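Local coordinates for mandelate racemase/muconate lactonizing enzyme family protein (Bradyrhizobium sp. ORS 278, PDB 3TOY) that is of unknown function but belongs to the mandelate racemase/muconate lactonizing enzyme family of the enolase superfamily, with a metal ion bound in its barrel domain, at residues A[36-41]-A[52-57]. Sequence-based numbering, arbitrary orientation.
Sequences AVITPM and IDSGPL
Gly55 O is approached by two groups from the facing strand: the backbone N-H of Thr39, with N at 2.9 Å from that oxygen, and the polarised C-H of Ile38, whose CA lies 3.3 Å from it. The Thr39 donor sits well above the carbonyl plane, 42° out of it. In return Gly55 N gives its proton to Thr39 O at 2.8 Å, closing a hydrogen-bonded pair, and the reciprocal bonds of Val37 and Leu57 form the next one. Between them Ile38 faces Pro56 in a non-hydrogen-bonded pair.

With chi1 at 60°, Thr39 OG1 lies between its own N and carbonyl carbon, over Gly55 CA at 3.4 Å, and bonds to Phe345 O. The same rotation swings Thr39 CG2 to within 4.0 Å of Leu57 CD1, the two side chains crossing nearly at right angles. Val37 CG2 meets Leu57 CB at 3.7 Å on this face.

These are the two arms of the hairpin 29-47/50-64 in the antiparallel sheet of the N-terminal capping domain of the enolase superfamily. Leu82 of helix 82-95 packs on Ile38 and Pro56, while Val377 touches Val37 on the other face. On the far edge of 36-41, Ala36 and Ile38 bond through their backbones to Val382 and Tyr380.

At Ser54 the chain turns a corner, and Ile38 CG2 rests against Ser54 OG at 3.6 Å. Past it the direct ladder gives way to water: Asp53 O accepts from two waters, one of which takes the proton of Met41 N while the other donates to Met41 O.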
ATOM      1  N   ALA A  36     -17.266  38.794  27.969  1.00 34.73           N
ATOM      2  CA  ALA A  36     -16.413  39.141  26.840  1.00 33.24           C
ATOM      3  C   ALA A  36     -15.554  40.367  27.151  1.00 41.77           C
ATOM      4  O   ALA A  36     -16.052  41.362  27.688  1.00 41.78           O
ATOM      5  CB  ALA A  36     -17.278  39.395  25.603  1.00 32.88           C
ATOM      6  N   VAL A  37     -14.268  40.304  26.816  1.00 37.33           N
ATOM      7  CA  VAL A  37     -13.392  41.467  26.931  1.00 35.13           C
ATOM      8  C   VAL A  37     -12.575  41.625  25.666  1.00 44.01           C
ATOM      9  O   VAL A  37     -12.369  40.658  24.924  1.00 39.64           O
ATOM     10  CB  VAL A  37     -12.430  41.379  28.122  1.00 37.38           C
ATOM     11  CG1 VAL A  37     -13.203  41.333  29.439  1.00 36.53           C
ATOM     12  CG2 VAL A  37     -11.522  40.157  28.017  1.00 37.87           C
ATOM     13  N   ILE A  38     -12.125  42.844  25.411  1.00 39.79           N
ATOM     14  CA  ILE A  38     -11.148  43.069  24.365  1.00 41.28           C
ATOM     15  C   ILE A  38      -9.934  43.757  24.972  1.00 46.48           C
ATOM     16  O   ILE A  38      -9.976  44.945  25.314  1.00 45.51           O
ATOM     17  CB  ILE A  38     -11.731  43.888  23.208  1.00 39.09           C
ATOM     18  CG1 ILE A  38     -13.000  43.207  22.674  1.00 38.70           C
ATOM     19  CG2 ILE A  38     -10.689  44.079  22.105  1.00 37.73           C
ATOM     20  CD1 ILE A  38     -13.642  43.920  21.516  1.00 43.12           C
ATOM     21  N   THR A  39      -8.859  42.998  25.125  1.00 38.52           N
ATOM     22  CA  THR A  39      -7.653  43.501  25.749  1.00 41.56           C
ATOM     23  C   THR A  39      -6.771  44.210  24.738  1.00 44.97           C
ATOM     24  O   THR A  39      -6.786  43.877  23.553  1.00 43.30           O
ATOM     25  CB  THR A  39      -6.841  42.359  26.379  1.00 44.60           C
ATOM     26  OG1 THR A  39      -6.484  41.411  25.359  1.00 42.78           O
ATOM     27  CG2 THR A  39      -7.647  41.664  27.454  1.00 41.97           C
ATOM     28  N   PRO A  40      -5.991  45.194  25.202  1.00 50.42           N
ATOM     29  CA  PRO A  40      -5.079  45.878  24.297  1.00 51.44           C
ATOM     30  C   PRO A  40      -3.835  45.036  24.022  1.00 53.95           C
ATOM     31  O   PRO A  40      -3.443  44.225  24.859  1.00 51.32           O
ATOM     32  CB  PRO A  40      -4.695  47.143  25.076  1.00 51.93           C
ATOM     33  CG  PRO A  40      -4.844  46.769  26.496  1.00 52.55           C
ATOM     34  CD  PRO A  40      -5.988  45.782  26.553  1.00 52.03           C
ATOM     35  N   MET A  41      -3.236  45.221  22.847  1.00 52.65           N
ATOM     36  CA  MET A  41      -1.992  44.552  22.477  0.50 55.13           C
ATOM     37  C   MET A  41      -0.911  45.580  22.177  1.00 57.84           C
ATOM     38  O   MET A  41      -1.141  46.493  21.376  1.00 56.41           O
ATOM     39  CB  MET A  41      -2.200  43.719  21.214  0.50 53.76           C
ATOM     40  CG  MET A  41      -3.204  42.598  21.331  0.50 54.37           C
ATOM     41  SD  MET A  41      -3.345  41.775  19.740  0.50 57.04           S
ATOM     42  CE  MET A  41      -1.615  41.626  19.303  0.50 51.55           C
ATOM     43  N   ILE A  52      -4.223  40.821  13.758  1.00 45.33           N
ATOM     44  CA  ILE A  52      -4.799  40.727  15.087  1.00 50.60           C
ATOM     45  C   ILE A  52      -4.156  41.868  15.872  1.00 50.25           C
ATOM     46  O   ILE A  52      -2.949  41.856  16.118  1.00 51.89           O
ATOM     47  CB  ILE A  52      -4.511  39.351  15.744  1.00 49.15           C
ATOM     48  CG1 ILE A  52      -5.282  38.238  15.020  1.00 54.16           C
ATOM     49  CG2 ILE A  52      -4.874  39.357  17.219  1.00 47.00           C
ATOM     50  CD1 ILE A  52      -4.873  36.831  15.440  1.00 51.99           C
ATOM     51  N   ASP A  53      -4.945  42.876  16.218  1.00 49.09           N
ATOM     52  CA  ASP A  53      -4.398  44.059  16.891  1.00 53.73           C
ATOM     53  C   ASP A  53      -4.989  44.278  18.284  1.00 54.87           C
ATOM     54  O   ASP A  53      -4.770  45.319  18.905  1.00 52.33           O
ATOM     55  CB  ASP A  53      -4.626  45.296  16.031  1.00 51.63           C
ATOM     56  CG  ASP A  53      -6.063  45.438  15.606  1.00 60.22           C
ATOM     57  OD1 ASP A  53      -6.948  44.887  16.298  1.00 65.20           O
ATOM     58  OD2 ASP A  53      -6.313  46.097  14.579  1.00 74.87           O
ATOM     59  N   SER A  54      -5.737  43.293  18.766  1.00 49.42           N
ATOM     60  CA  SER A  54      -6.325  43.342  20.093  1.00 48.65           C
ATOM     61  C   SER A  54      -6.591  41.910  20.519  1.00 49.60           C
ATOM     62  O   SER A  54      -6.379  40.975  19.736  1.00 48.76           O
ATOM     63  CB  SER A  54      -7.636  44.116  20.062  1.00 49.85           C
ATOM     64  OG  SER A  54      -8.574  43.436  19.250  1.00 57.64           O
ATOM     65  N   GLY A  55      -7.070  41.731  21.742  1.00 38.49           N
ATOM     66  CA  GLY A  55      -7.357  40.387  22.241  1.00 34.79           C
ATOM     67  C   GLY A  55      -8.809  40.190  22.629  1.00 37.06           C
ATOM     68  O   GLY A  55      -9.190  40.447  23.779  1.00 39.65           O
ATOM     69  N   PRO A  56      -9.638  39.719  21.683  1.00 32.89           N
ATOM     70  CA  PRO A  56     -11.009  39.375  22.049  1.00 34.13           C
ATOM     71  C   PRO A  56     -11.027  38.064  22.830  1.00 40.78           C
ATOM     72  O   PRO A  56     -10.665  37.013  22.281  1.00 34.63           O
ATOM     73  CB  PRO A  56     -11.730  39.265  20.698  1.00 34.59           C
ATOM     74  CG  PRO A  56     -10.646  39.120  19.658  1.00 34.34           C
ATOM     75  CD  PRO A  56      -9.320  39.423  20.270  1.00 34.42           C
ATOM     76  N   LEU A  57     -11.388  38.132  24.117  1.00 36.91           N
ATOM     77  CA  LEU A  57     -11.381  36.960  24.994  1.00 29.59           C
ATOM     78  C   LEU A  57     -12.760  36.716  25.592  1.00 39.01           C
ATOM     79  O   LEU A  57     -13.555  37.640  25.748  1.00 38.65           O
ATOM     80  CB  LEU A  57     -10.390  37.123  26.145  1.00 31.58           C
ATOM     81  CG  LEU A  57      -8.993  37.673  25.871  1.00 35.15           C
ATOM     82  CD1 LEU A  57      -8.156  37.707  27.167  1.00 33.00           C
ATOM     83  CD2 LEU A  57      -8.313  36.810  24.805  1.00 34.27           C
TER
HETATM   84  O   HOH W   1      -4.803  46.844  21.074  1.00 51.80           O
HETATM   85  O   HOH W   2      -2.326  46.940  18.344  1.00 67.83           O